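Local coordinates for protein transcription regulator (Lactobacillus plantarum WCFS1, PDB 3CLK) that probably regulates transcription by binding DNA as a dimer, with a periplasmic binding protein-like module that probably senses a small-molecule effector, at residues D109-N118 / K142-E153; Y168-K178 / A192-Q203. One frame throughout, in Å; residues are numbered along the deposited sequence.

Interaction 1: residues D109-N118 / K142-E153; sequences DEDIGYQATN and KRLAGYKKALKE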
loop_
_atom_site.group_PDB
_atom_site.type_symbol
_atom_site.label_atom_id
_atom_site.label_comp_id
_atom_site.label_asym_id
_atom_site.label_seq_id
_atom_site.Cartn_x
_atom_site.Cartn_y
_atom_site.Cartn_z
ATOM N N ASP B 109 -6.889 1.313 21.179
ATOM C CA ASP B 109 -6.737 2.654 20.628
ATOM C C ASP B 109 -6.411 3.715 21.658
ATOM O O ASP B 109 -5.571 4.577 21.414
ATOM C CB ASP B 109 -7.986 3.058 19.840
ATOM C CG ASP B 109 -8.089 2.330 18.516
ATOM O OD1 ASP B 109 -7.200 2.529 17.661
ATOM O OD2 ASP B 109 -9.044 1.557 18.329
ATOM N N GLU B 110 -7.059 3.672 22.811
ATOM C CA GLU B 110 -6.745 4.675 23.808
ATOM C C GLU B 110 -5.273 4.558 24.196
ATOM O O GLU B 110 -4.574 5.566 24.309
ATOM C CB GLU B 110 -7.619 4.521 25.056
ATOM C CG GLU B 110 -7.437 5.696 26.008
ATOM C CD GLU B 110 -8.242 5.581 27.287
ATOM O OE1 GLU B 110 -9.444 5.243 27.213
ATOM O OE2 GLU B 110 -7.671 5.847 28.362
ATOM N N ASP B 111 -4.799 3.331 24.395
ATOM C CA ASP B 111 -3.404 3.127 24.774
ATOM C C ASP B 111 -2.459 3.541 23.647
ATOM O O ASP B 111 -1.313 3.903 23.902
ATOM C CB ASP B 111 -3.154 1.668 25.173
ATOM C CG ASP B 111 -1.834 1.485 25.909
ATOM O OD1 ASP B 111 -1.577 2.240 26.866
ATOM O OD2 ASP B 111 -1.054 0.589 25.535
ATOM N N ILE B 112 -2.931 3.493 22.401
ATOM C CA ILE B 112 -2.088 3.925 21.291
ATOM C C ILE B 112 -1.830 5.415 21.452
ATOM O O ILE B 112 -0.683 5.863 21.402
ATOM C CB ILE B 112 -2.751 3.679 19.912
ATOM C CG1 ILE B 112 -2.694 2.189 19.566
ATOM C CG2 ILE B 112 -2.045 4.524 18.830
ATOM C CD1 ILE B 112 -3.203 1.849 18.177
ATOM N N GLY B 113 -2.900 6.177 21.662
ATOM C CA GLY B 113 -2.771 7.615 21.832
ATOM C C GLY B 113 -1.954 7.955 23.064
ATOM O O GLY B 113 -1.185 8.927 23.078
ATOM N N TYR B 114 -2.134 7.140 24.098
ATOM C CA TYR B 114 -1.440 7.291 25.368
ATOM C C TYR B 114 0.063 7.067 25.200
ATOM O O TYR B 114 0.862 7.889 25.632
ATOM C CB TYR B 114 -1.999 6.287 26.376
ATOM C CG TYR B 114 -1.483 6.449 27.792
ATOM C CD1 TYR B 114 -1.833 7.559 28.568
ATOM C CD2 TYR B 114 -0.691 5.465 28.375
ATOM C CE1 TYR B 114 -1.407 7.673 29.899
ATOM C CE2 TYR B 114 -0.264 5.566 29.693
ATOM C CZ TYR B 114 -0.625 6.669 30.452
ATOM O OH TYR B 114 -0.207 6.745 31.765
ATOM N N GLN B 115 0.442 5.959 24.574
ATOM C CA GLN B 115 1.857 5.656 24.359
ATOM C C GLN B 115 2.551 6.624 23.397
ATOM O O GLN B 115 3.690 7.034 23.628
ATOM C CB GLN B 115 2.018 4.224 23.852
ATOM C CG GLN B 115 1.868 3.183 24.956
ATOM C CD GLN B 115 2.247 1.791 24.498
ATOM O OE1 GLN B 115 3.311 1.582 23.917
ATOM N NE2 GLN B 115 1.382 0.827 24.771
ATOM N N ALA B 116 1.865 6.991 22.324
ATOM C CA ALA B 116 2.426 7.918 21.342
ATOM C C ALA B 116 2.775 9.250 22.001
ATOM O O ALA B 116 3.856 9.812 21.789
ATOM C CB ALA B 116 1.415 8.146 20.203
ATOM N N THR B 117 1.844 9.743 22.806
ATOM C CA THR B 117 2.015 11.012 23.489
ATOM C C THR B 117 3.085 10.960 24.575
ATOM O O THR B 117 3.914 11.868 24.675
ATOM C CB THR B 117 0.676 11.477 24.089
ATOM O OG1 THR B 117 -0.331 11.451 23.068
ATOM C CG2 THR B 117 0.800 12.891 24.630
ATOM N N ASN B 118 3.076 9.907 25.386
ATOM C CA ASN B 118 4.076 9.780 26.442
ATOM C C ASN B 118 5.477 9.647 25.863
ATOM O O ASN B 118 6.452 10.072 26.484
ATOM C CB ASN B 118 3.766 8.580 27.343
ATOM C CG ASN B 118 2.757 8.919 28.423
ATOM O OD1 ASN B 118 2.153 8.031 29.033
ATOM N ND2 ASN B 118 2.579 10.212 28.677
ATOM N N LYS B 142 -11.166 7.083 20.899
ATOM C CA LYS B 142 -10.294 6.436 21.871
ATOM C C LYS B 142 -8.850 6.924 21.810
ATOM O O LYS B 142 -8.248 7.221 22.837
ATOM C CB LYS B 142 -10.345 4.917 21.685
ATOM C CG LYS B 142 -11.755 4.349 21.766
ATOM C CD LYS B 142 -12.454 4.758 23.054
ATOM C CE LYS B 142 -12.108 3.833 24.204
ATOM N NZ LYS B 142 -12.724 2.485 24.033
ATOM N N ARG B 143 -8.296 7.009 20.607
ATOM C CA ARG B 143 -6.924 7.471 20.453
ATOM C C ARG B 143 -6.775 8.881 21.013
ATOM O O ARG B 143 -5.807 9.177 21.706
ATOM C CB ARG B 143 -6.509 7.437 18.976
ATOM C CG ARG B 143 -6.456 6.029 18.415
ATOM C CD ARG B 143 -5.938 5.982 16.980
ATOM N NE ARG B 143 -5.947 4.604 16.496
ATOM C CZ ARG B 143 -5.478 4.210 15.316
ATOM N NH1 ARG B 143 -4.946 5.091 14.482
ATOM N NH2 ARG B 143 -5.558 2.931 14.973
ATOM N N LEU B 144 -7.750 9.740 20.738
ATOM C CA LEU B 144 -7.693 11.106 21.231
ATOM C C LEU B 144 -7.818 11.132 22.752
ATOM O O LEU B 144 -7.160 11.930 23.413
ATOM C CB LEU B 144 -8.801 11.963 20.607
ATOM C CG LEU B 144 -8.669 13.472 20.860
ATOM C CD1 LEU B 144 -7.474 14.016 20.073
ATOM C CD2 LEU B 144 -9.943 14.196 20.445
ATOM N N ALA B 145 -8.660 10.263 23.309
ATOM C CA ALA B 145 -8.824 10.214 24.760
ATOM C C ALA B 145 -7.492 9.826 25.402
ATOM O O ALA B 145 -7.133 10.346 26.456
ATOM C CB ALA B 145 -9.915 9.204 25.149
ATOM N N GLY B 146 -6.770 8.911 24.757
ATOM C CA GLY B 146 -5.476 8.473 25.256
ATOM C C GLY B 146 -4.485 9.623 25.251
ATOM O O GLY B 146 -3.670 9.762 26.166
ATOM N N TYR B 147 -4.566 10.450 24.212
ATOM C CA TYR B 147 -3.710 11.626 24.053
ATOM C C TYR B 147 -3.982 12.625 25.174
ATOM O O TYR B 147 -3.047 13.155 25.787
ATOM C CB TYR B 147 -3.986 12.280 22.690
ATOM C CG TYR B 147 -3.582 13.739 22.544
ATOM C CD1 TYR B 147 -2.259 14.107 22.288
ATOM C CD2 TYR B 147 -4.544 14.749 22.612
ATOM C CE1 TYR B 147 -1.911 15.461 22.092
ATOM C CE2 TYR B 147 -4.213 16.080 22.426
ATOM C CZ TYR B 147 -2.900 16.437 22.161
ATOM O OH TYR B 147 -2.610 17.767 21.951
ATOM N N LYS B 148 -5.266 12.878 25.438
ATOM C CA LYS B 148 -5.663 13.827 26.483
ATOM C C LYS B 148 -5.324 13.324 27.884
ATOM O O LYS B 148 -5.068 14.116 28.783
ATOM C CB LYS B 148 -7.164 14.135 26.394
ATOM C CG LYS B 148 -7.549 14.983 25.191
ATOM C CD LYS B 148 -9.040 15.307 25.175
ATOM C CE LYS B 148 -9.396 16.068 23.908
ATOM N NZ LYS B 148 -10.834 16.460 23.847
ATOM N N LYS B 149 -5.339 12.009 28.064
ATOM C CA LYS B 149 -5.002 11.417 29.350
ATOM C C LYS B 149 -3.507 11.623 29.604
ATOM O O LYS B 149 -3.106 12.044 30.688
ATOM C CB LYS B 149 -5.327 9.920 29.353
ATOM C CG LYS B 149 -4.955 9.212 30.658
ATOM C CD LYS B 149 -5.544 7.810 30.747
ATOM C CE LYS B 149 -4.988 6.869 29.681
ATOM N NZ LYS B 149 -5.529 5.478 29.827
ATOM N N ALA B 150 -2.692 11.332 28.593
ATOM C CA ALA B 150 -1.245 11.490 28.700
ATOM C C ALA B 150 -0.909 12.922 29.073
ATOM O O ALA B 150 -0.049 13.166 29.923
ATOM C CB ALA B 150 -0.571 11.118 27.382
ATOM N N LEU B 151 -1.601 13.868 28.450
ATOM C CA LEU B 151 -1.375 15.282 28.725
ATOM C C LEU B 151 -1.760 15.643 30.157
ATOM O O LEU B 151 -1.027 16.358 30.848
ATOM C CB LEU B 151 -2.172 16.153 27.748
ATOM C CG LEU B 151 -1.752 16.093 26.275
ATOM C CD1 LEU B 151 -2.432 17.223 25.510
ATOM C CD2 LEU B 151 -0.240 16.222 26.157
ATOM N N LYS B 152 -2.912 15.150 30.601
ATOM C CA LYS B 152 -3.375 15.432 31.950
ATOM C C LYS B 152 -2.451 14.848 33.010
ATOM O O LYS B 152 -2.180 15.489 34.022
ATOM C CB LYS B 152 -4.798 14.904 32.143
ATOM C CG LYS B 152 -5.850 15.749 31.440
ATOM C CD LYS B 152 -5.937 17.144 32.055
ATOM C CE LYS B 152 -6.880 18.057 31.271
ATOM N NZ LYS B 152 -8.237 17.470 31.107
ATOM N N GLU B 153 -1.969 13.630 32.783
ATOM C CA GLU B 153 -1.070 12.990 33.733
ATOM C C GLU B 153 0.277 13.718 33.786
ATOM O O GLU B 153 1.032 13.589 34.755
ATOM C CB GLU B 153 -0.879 11.520 33.366
ATOM C CG GLU B 153 -2.120 10.661 33.628
ATOM C CD GLU B 153 -1.879 9.191 33.361
ATOM O OE1 GLU B 153 -0.706 8.775 33.338
ATOM O OE2 GLU B 153 -2.862 8.441 33.192
HETATM O O HOH W 1 -4.349 3.719 28.378
HETATM O O HOH W 2 1.949 11.694 30.791
HETATM O O HOH W 3 1.873 9.136 32.323
#

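Interaction 2: residues Y168-K178 / A192-Q203; sequences YSYTSGEQAMK and ASDMTAIGILNQ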
loop_
_atom_site.group_PDB
_atom_site.type_symbol
_atom_site.label_atom_id
_atom_site.label_comp_id
_atom_site.label_asym_id
_atom_site.label_seq_id
_atom_site.Cartn_x
_atom_site.Cartn_y
_atom_site.Cartn_z
ATOM N N TYR B 168 -7.074 10.486 8.410
ATOM C CA TYR B 168 -5.965 9.535 8.339
ATOM C C TYR B 168 -5.213 9.507 7.013
ATOM O O TYR B 168 -4.389 8.626 6.797
ATOM C CB TYR B 168 -6.454 8.114 8.618
ATOM C CG TYR B 168 -7.135 7.932 9.949
ATOM C CD1 TYR B 168 -8.521 8.047 10.067
ATOM C CD2 TYR B 168 -6.396 7.646 11.094
ATOM C CE1 TYR B 168 -9.154 7.878 11.303
ATOM C CE2 TYR B 168 -7.017 7.482 12.328
ATOM C CZ TYR B 168 -8.395 7.599 12.427
ATOM O OH TYR B 168 -9.002 7.433 13.656
ATOM N N SER B 169 -5.471 10.464 6.131
ATOM C CA SER B 169 -4.798 10.465 4.839
ATOM C C SER B 169 -3.536 11.327 4.810
ATOM O O SER B 169 -3.232 12.048 5.756
ATOM C CB SER B 169 -5.754 10.964 3.756
ATOM O OG SER B 169 -6.044 12.341 3.946
ATOM N N TYR B 170 -2.803 11.233 3.710
ATOM C CA TYR B 170 -1.594 12.017 3.520
ATOM C C TYR B 170 -1.980 13.500 3.456
ATOM O O TYR B 170 -1.331 14.350 4.068
ATOM C CB TYR B 170 -0.918 11.604 2.217
ATOM C CG TYR B 170 0.242 12.479 1.816
ATOM C CD1 TYR B 170 1.518 12.252 2.324
ATOM C CD2 TYR B 170 0.070 13.510 0.893
ATOM C CE1 TYR B 170 2.602 13.025 1.915
ATOM C CE2 TYR B 170 1.152 14.291 0.480
ATOM C CZ TYR B 170 2.410 14.038 0.995
ATOM O OH TYR B 170 3.480 14.798 0.577
ATOM N N THR B 171 -3.047 13.803 2.721
ATOM C CA THR B 171 -3.506 15.183 2.588
ATOM C C THR B 171 -3.860 15.828 3.930
ATOM O O THR B 171 -3.537 16.988 4.171
ATOM C CB THR B 171 -4.728 15.277 1.649
ATOM O OG1 THR B 171 -4.340 14.873 0.328
ATOM C CG2 THR B 171 -5.255 16.709 1.597
ATOM N N SER B 172 -4.523 15.081 4.805
ATOM C CA SER B 172 -4.897 15.626 6.097
ATOM C C SER B 172 -3.645 15.981 6.914
ATOM O O SER B 172 -3.673 16.872 7.765
ATOM C CB SER B 172 -5.785 14.636 6.849
ATOM O OG SER B 172 -5.144 13.387 7.008
ATOM N N GLY B 173 -2.549 15.279 6.645
ATOM C CA GLY B 173 -1.305 15.557 7.340
ATOM C C GLY B 173 -0.777 16.893 6.854
ATOM O O GLY B 173 -0.395 17.755 7.647
ATOM N N GLU B 174 -0.754 17.075 5.536
ATOM C CA GLU B 174 -0.288 18.336 4.976
ATOM C C GLU B 174 -1.169 19.494 5.439
ATOM O O GLU B 174 -0.663 20.576 5.775
ATOM C CB GLU B 174 -0.331 18.311 3.451
ATOM C CG GLU B 174 0.604 17.338 2.761
ATOM C CD GLU B 174 0.486 17.479 1.254
ATOM O OE1 GLU B 174 -0.655 17.414 0.751
ATOM O OE2 GLU B 174 1.513 17.662 0.578
ATOM N N GLN B 175 -2.484 19.272 5.438
ATOM C CA GLN B 175 -3.441 20.312 5.818
ATOM C C GLN B 175 -3.321 20.695 7.281
ATOM O O GLN B 175 -3.378 21.870 7.630
ATOM C CB GLN B 175 -4.885 19.869 5.513
ATOM C CG GLN B 175 -5.170 19.665 4.011
ATOM C CD GLN B 175 -4.705 20.841 3.174
ATOM O OE1 GLN B 175 -3.506 21.042 2.986
ATOM N NE2 GLN B 175 -5.655 21.635 2.674
ATOM N N ALA B 176 -3.173 19.698 8.140
ATOM C CA ALA B 176 -3.028 19.958 9.560
ATOM C C ALA B 176 -1.733 20.733 9.843
ATOM O O ALA B 176 -1.720 21.626 10.685
ATOM C CB ALA B 176 -3.038 18.640 10.338
HETATM N N MSE B 177 -0.645 20.410 9.142
HETATM C CA MSE B 177 0.617 21.120 9.392
HETATM C C MSE B 177 0.466 22.594 8.976
HETATM O O MSE B 177 1.024 23.495 9.618
HETATM C CB MSE B 177 1.777 20.442 8.647
HETATM C CG MSE B 177 3.169 21.037 8.930
HETATM SE SE MSE B 177 3.733 20.936 10.809
HETATM C CE MSE B 177 3.747 22.823 11.285
ATOM N N LYS B 178 -0.300 22.842 7.913
ATOM C CA LYS B 178 -0.544 24.205 7.455
ATOM C C LYS B 178 -1.326 24.921 8.551
ATOM O O LYS B 178 -1.044 26.077 8.875
ATOM C CB LYS B 178 -1.340 24.201 6.144
ATOM C CG LYS B 178 -0.555 23.654 4.958
ATOM C CD LYS B 178 -1.422 23.554 3.715
ATOM C CE LYS B 178 -0.671 22.903 2.554
ATOM N NZ LYS B 178 -1.584 22.757 1.386
ATOM N N ALA B 192 -1.963 10.620 12.942
ATOM C CA ALA B 192 -3.027 9.622 12.983
ATOM C C ALA B 192 -2.681 8.339 12.245
ATOM O O ALA B 192 -3.257 7.294 12.520
ATOM C CB ALA B 192 -4.325 10.223 12.398
ATOM N N SER B 193 -1.744 8.422 11.302
ATOM C CA SER B 193 -1.339 7.267 10.509
ATOM C C SER B 193 0.007 7.557 9.844
ATOM O O SER B 193 0.468 8.702 9.836
ATOM C CB SER B 193 -2.382 6.979 9.417
ATOM O OG SER B 193 -2.278 7.914 8.349
ATOM N N ASP B 194 0.623 6.525 9.272
ATOM C CA ASP B 194 1.910 6.712 8.612
ATOM C C ASP B 194 1.793 7.676 7.433
ATOM O O ASP B 194 2.664 8.515 7.240
ATOM C CB ASP B 194 2.491 5.384 8.108
ATOM C CG ASP B 194 2.702 4.362 9.212
ATOM O OD1 ASP B 194 2.893 4.733 10.397
ATOM O OD2 ASP B 194 2.707 3.166 8.876
HETATM N N MSE B 195 0.732 7.552 6.630
HETATM C CA MSE B 195 0.561 8.452 5.490
HETATM C C MSE B 195 0.333 9.882 5.990
HETATM O O MSE B 195 0.779 10.849 5.370
HETATM C CB MSE B 195 -0.629 8.029 4.611
HETATM C CG MSE B 195 -0.421 6.739 3.836
HETATM SE SE MSE B 195 1.164 6.876 2.719
HETATM C CE MSE B 195 0.670 8.404 1.653
ATOM N N THR B 196 -0.385 10.020 7.098
ATOM C CA THR B 196 -0.629 11.346 7.659
ATOM C C THR B 196 0.716 11.925 8.115
ATOM O O THR B 196 1.013 13.101 7.894
ATOM C CB THR B 196 -1.637 11.269 8.838
ATOM O OG1 THR B 196 -2.936 10.938 8.322
ATOM C CG2 THR B 196 -1.728 12.620 9.580
ATOM N N ALA B 197 1.547 11.086 8.720
ATOM C CA ALA B 197 2.856 11.528 9.187
ATOM C C ALA B 197 3.726 12.008 8.030
ATOM O O ALA B 197 4.479 12.972 8.164
ATOM C CB ALA B 197 3.551 10.392 9.915
ATOM N N ILE B 198 3.628 11.349 6.885
ATOM C CA ILE B 198 4.447 11.768 5.766
ATOM C C ILE B 198 3.998 13.153 5.301
ATOM O O ILE B 198 4.832 13.989 4.970
ATOM C CB ILE B 198 4.394 10.740 4.613
ATOM C CG1 ILE B 198 4.881 9.377 5.114
ATOM C CG2 ILE B 198 5.321 11.176 3.473
ATOM C CD1 ILE B 198 4.880 8.307 4.046
ATOM N N GLY B 199 2.686 13.404 5.310
ATOM C CA GLY B 199 2.181 14.710 4.904
ATOM C C GLY B 199 2.669 15.796 5.856
ATOM O O GLY B 199 3.071 16.889 5.441
ATOM N N ILE B 200 2.631 15.498 7.149
ATOM C CA ILE B 200 3.098 16.439 8.162
ATOM C C ILE B 200 4.575 16.710 7.910
ATOM O O ILE B 200 5.021 17.859 7.896
ATOM C CB ILE B 200 2.962 15.846 9.582
ATOM C CG1 ILE B 200 1.486 15.689 9.942
ATOM C CG2 ILE B 200 3.685 16.741 10.605
ATOM C CD1 ILE B 200 1.248 14.896 11.214
ATOM N N LEU B 201 5.322 15.628 7.710
ATOM C CA LEU B 201 6.760 15.682 7.473
ATOM C C LEU B 201 7.139 16.543 6.280
ATOM O O LEU B 201 8.054 17.379 6.362
ATOM C CB LEU B 201 7.297 14.263 7.253
ATOM C CG LEU B 201 8.810 14.015 7.348
ATOM C CD1 LEU B 201 9.120 12.534 7.072
ATOM C CD2 LEU B 201 9.539 14.878 6.358
ATOM N N ASN B 202 6.463 16.321 5.158
ATOM C CA ASN B 202 6.756 17.077 3.957
ATOM C C ASN B 202 6.339 18.540 4.088
ATOM O O ASN B 202 7.071 19.422 3.643
ATOM C CB ASN B 202 6.076 16.440 2.736
ATOM C CG ASN B 202 6.733 15.127 2.313
ATOM O OD1 ASN B 202 7.866 14.829 2.704
ATOM N ND2 ASN B 202 6.031 14.349 1.500
ATOM N N GLN B 203 5.176 18.805 4.690
ATOM C CA GLN B 203 4.730 20.189 4.840
ATOM C C GLN B 203 5.646 20.944 5.790
ATOM O O GLN B 203 5.959 22.110 5.558
ATOM C CB GLN B 203 3.288 20.283 5.351
ATOM C CG GLN B 203 2.762 21.736 5.382
ATOM C CD GLN B 203 2.787 22.397 4.005
ATOM O OE1 GLN B 203 3.100 23.584 3.869
ATOM N NE2 GLN B 203 2.452 21.629 2.983
#

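Interaction 1: residues D109-N118 / K142-E153
Asp109 and Arg143 join the starts of these two helical segments by a salt bridge. Arg143 NE gives its hydrogen to Asp109 OD1 at 2.7 Å and 162°, coming to the anti side but tilted out of the carboxylate plane, while NH2 adds a weak bond to the same oxygen. The guanidinium receives OD1 at its edge, in its own plane. A second bridge lies further along, where Lys149 NZ meets the anti side of Glu110 OE2 at 2.6 Å, again tilted from the plane. This ammonium also donates to water 1 and sits over one face of the Tyr114 ring, 4.7 Å from the ring centroid, a cation-pi contact. The ring is a knob among Gly146, Lys149, Ala150 and Glu153, put there by a chi1 of -173° that turns CG away from the backbone N. Tyr114 OH donates to the syn side of Glu153 OE1 at 2.6 Å, likewise out of plane, and water 3 donates to that oxygen as well. Replacing Tyr114 by an alanine would probably leave Glu153 OE1 without the phenol donor and Lys149 NZ without its aromatic face. Water 2 accepts from Asn118 ND2 and donates to Ala150 O; deeper in, Tyr147 OH bonds to Ile128 O. Gly113 and Gly146 allow the backbones to close up, since a CB on either would clash with a carbonyl oxygen opposite. Gly146 CA approaches Glu110 O to 3.2 Å, and Gly113 CA approaches Arg143 O to 3.4 Å, both as CA-H...O contacts. The segment axes thus come within 6.2 Å. Glycines at the crossing, several CA-H...O contacts and a signed angle of -40° resemble the GASright pairing known from membrane helices, here in a soluble periplasmic binding protein-like alpha/beta fold.

Interaction 2: residues Y168-K178 / A192-Q203
Tyr170 lies across the segment 192-203 as a knob among Met195, Ile198, Gly199 and Asn202, in a glycine-mediated helix pair of the alpha/beta fold whose segment axes cross at -39°. Its chi1 of 172° puts CG opposite the backbone N and carries the ring over Gly199, whose CA sits above one face, 3.9 Å from the centroid, a CH-pi contact. Ile198 CG2 meets the ring edge at CE1, and Met195 CE packs on Tyr170 CB at 3.6 Å. At the far end Asn202 ND2 donates to Tyr170 OH at 2.7 Å and 169°, with the hydroxyl oxygen in the amide plane. The same nitrogen bonds to Ile228 O of the second subunit, which also packs on Tyr170, so this knob forms part of the dimer interface. Gly173 faces Gly199, and a CB on either would clash with the opposing backbone. Toward the ends of the two segments, Met177 CB lies 3.6 Å from Gln203 CB.

Outside this shell, both helices begin at serine N-caps. Ser193 OG accepts from Thr196 N and crosses to donate to Tyr168 O at 2.7 Å. Ser169 OG accepts from Ser172 N and is held also by Asp167. Ser169 O takes two hydroxyl donors from opposite faces of its carbonyl plane: Thr196 OG1 at 2.8 Å across the contact, and Ser172 OG at 2.6 Å from its own helix.

In the fold
Both interactions pair helices that run the same general way, crossed at about 40° through facing glycines, yet they cover opposite faces of the mixed sheet. In each the sheet-facing side chains are buried: Thr117 and Tyr147 of interaction 1 lean on Ile190 of strand 188-191, Met177 and Ile200 of interaction 2 on Ile189. The outer edges differ. In 109-118/142-153, which no second subunit touches, it is the charged, hydrated Glu110, Lys149 and Glu153; in 168-178/192-203 it is Tyr170 and Asn202, joined by a neutral bond and facing Ile228 of the second subunit. The two meet at Arg143, whose NH1 packs 3.4 Å from Ala192 O and against the Tyr168 ring.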